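Local coordinates for protein aryl acylamidase (bacterium CSBL00001, PDB 4YJ6) that probably hydrolyses the amide bond of aryl acylamides, as a member of the amidase signature family, at residues A[8-13]-A[488-493]. Residues are numbered along the deposited sequence; the frame is centred on the assembly and turned at random.
Sequences VHWKSA and DIPAGR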
# COMPACT_ATOMS: atom_id res chain seq x y z
N VAL A 8 -5.29 -11.67 -20.77
CA VAL A 8 -5.51 -10.95 -19.52
C VAL A 8 -4.50 -9.82 -19.21
O VAL A 8 -4.78 -8.97 -18.39
CB VAL A 8 -5.56 -11.92 -18.33
CG1 VAL A 8 -6.65 -12.98 -18.57
CG2 VAL A 8 -4.19 -12.61 -18.12
N HIS A 9 -3.34 -9.80 -19.84
CA HIS A 9 -2.34 -8.76 -19.55
C HIS A 9 -2.98 -7.40 -19.74
O HIS A 9 -3.62 -7.15 -20.77
CB HIS A 9 -1.14 -8.91 -20.50
CG HIS A 9 0.13 -8.29 -19.99
ND1 HIS A 9 1.25 -8.15 -20.78
CD2 HIS A 9 0.47 -7.79 -18.78
CE1 HIS A 9 2.22 -7.59 -20.09
NE2 HIS A 9 1.77 -7.36 -18.86
N TRP A 10 -2.81 -6.53 -18.75
CA TRP A 10 -3.33 -5.14 -18.80
C TRP A 10 -4.86 -4.96 -18.71
O TRP A 10 -5.36 -3.82 -18.75
CB TRP A 10 -2.76 -4.36 -20.02
CG TRP A 10 -1.25 -4.36 -20.07
CD1 TRP A 10 -0.44 -5.02 -20.98
CD2 TRP A 10 -0.36 -3.66 -19.18
NE1 TRP A 10 0.88 -4.78 -20.69
CE2 TRP A 10 0.97 -3.95 -19.60
CE3 TRP A 10 -0.55 -2.82 -18.08
CZ2 TRP A 10 2.10 -3.43 -18.94
CZ3 TRP A 10 0.55 -2.31 -17.42
CH2 TRP A 10 1.87 -2.61 -17.86
N LYS A 11 -5.62 -6.04 -18.60
CA LYS A 11 -7.05 -5.91 -18.45
C LYS A 11 -7.36 -5.37 -17.04
O LYS A 11 -6.67 -5.75 -16.08
CB LYS A 11 -7.76 -7.24 -18.63
CG LYS A 11 -7.67 -7.77 -20.06
CD LYS A 11 -8.68 -7.07 -20.98
CE LYS A 11 -8.81 -7.83 -22.33
NZ LYS A 11 -7.58 -7.68 -23.16
N SER A 12 -8.38 -4.53 -16.94
CA SER A 12 -8.81 -4.04 -15.63
C SER A 12 -9.63 -5.08 -14.88
O SER A 12 -10.11 -6.05 -15.45
CB SER A 12 -9.62 -2.75 -15.76
OG SER A 12 -10.89 -3.01 -16.32
N ALA A 13 -9.79 -4.89 -13.57
CA ALA A 13 -10.68 -5.77 -12.81
C ALA A 13 -12.10 -5.65 -13.35
O ALA A 13 -12.81 -6.65 -13.45
CB ALA A 13 -10.64 -5.42 -11.30
N ASP A 488 3.22 2.25 -21.10
CA ASP A 488 3.95 1.79 -22.29
C ASP A 488 5.37 1.40 -21.94
O ASP A 488 5.99 0.56 -22.61
CB ASP A 488 3.99 2.88 -23.39
CG ASP A 488 2.62 3.15 -24.02
OD1 ASP A 488 1.66 2.39 -23.81
OD2 ASP A 488 2.52 4.15 -24.75
N ILE A 489 5.95 2.00 -20.92
CA ILE A 489 7.33 1.72 -20.58
C ILE A 489 7.48 0.28 -20.07
O ILE A 489 8.20 -0.52 -20.68
CB ILE A 489 7.89 2.78 -19.59
CG1 ILE A 489 7.99 4.16 -20.27
CG2 ILE A 489 9.23 2.33 -19.04
CD1 ILE A 489 8.24 5.33 -19.30
N PRO A 490 6.80 -0.08 -18.97
CA PRO A 490 6.89 -1.50 -18.59
C PRO A 490 6.36 -2.47 -19.68
O PRO A 490 6.90 -3.56 -19.80
CB PRO A 490 6.05 -1.59 -17.29
CG PRO A 490 5.15 -0.37 -17.30
CD PRO A 490 5.95 0.72 -18.05
N ALA A 491 5.33 -2.08 -20.42
CA ALA A 491 4.71 -2.96 -21.42
C ALA A 491 5.72 -3.32 -22.51
O ALA A 491 5.63 -4.39 -23.12
CB ALA A 491 3.49 -2.30 -22.04
N GLY A 492 6.70 -2.46 -22.71
CA GLY A 492 7.72 -2.70 -23.73
C GLY A 492 9.08 -3.13 -23.20
O GLY A 492 10.04 -3.20 -23.96
N ARG A 493 9.19 -3.42 -21.92
CA ARG A 493 10.50 -3.74 -21.37
C ARG A 493 10.95 -5.13 -21.84
O ARG A 493 10.13 -6.01 -22.06
CB ARG A 493 10.50 -3.65 -19.84
CG ARG A 493 9.79 -4.79 -19.12
CD ARG A 493 9.77 -4.57 -17.59
NE ARG A 493 9.03 -5.64 -16.91
CZ ARG A 493 9.55 -6.80 -16.56
NH1 ARG A 493 10.85 -7.05 -16.78
NH2 ARG A 493 8.78 -7.73 -15.98
O HOH W 1 3.10 -5.79 -22.48
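Trp10 reaches from the N-terminal end of the chain to Pro490 and Ala491 near its C-terminal end, so this small contact joins the two termini in an outer, partly buried part of the amidase signature fold. On the N-terminal side the motif is a type II beta turn from Val8 to Lys11, closed by Lys11 N to Val8 O at 3.1 Å, with Trp10 at its third position; on the other it is the short helix 488-491.

The apolar part is made mainly by the six-membered ring of the indole. CZ2 of Trp10 lies 3.6 Å from Ala491 CB, which approaches obliquely, while CH2 meets Pro490 CG at 4.0 Å, close to the ring plane and at the edge. CG of Trp10 stands anti to its own carbonyl carbon (chi1 -55°), which carries the indole across to the helix.

Within the turn, the His9 imidazole lies over one indole face: His9 NE2 sits 3.2 Å above the indole plane, toward the rim, and Trp10 NE1 sits over the centre of the imidazole. His9 NE2 is tied to the carbonyl of Asp173. Replacing Trp10 with an alanine would probably open a gap beside Ala491 and leave one face of the His9 ring without the indole that covers it.

The polar link is indirect. One water, in the indole plane, accepts from Trp10 NE1 at 3.0 Å and donates to Ala491 O, also at 3.0 Å.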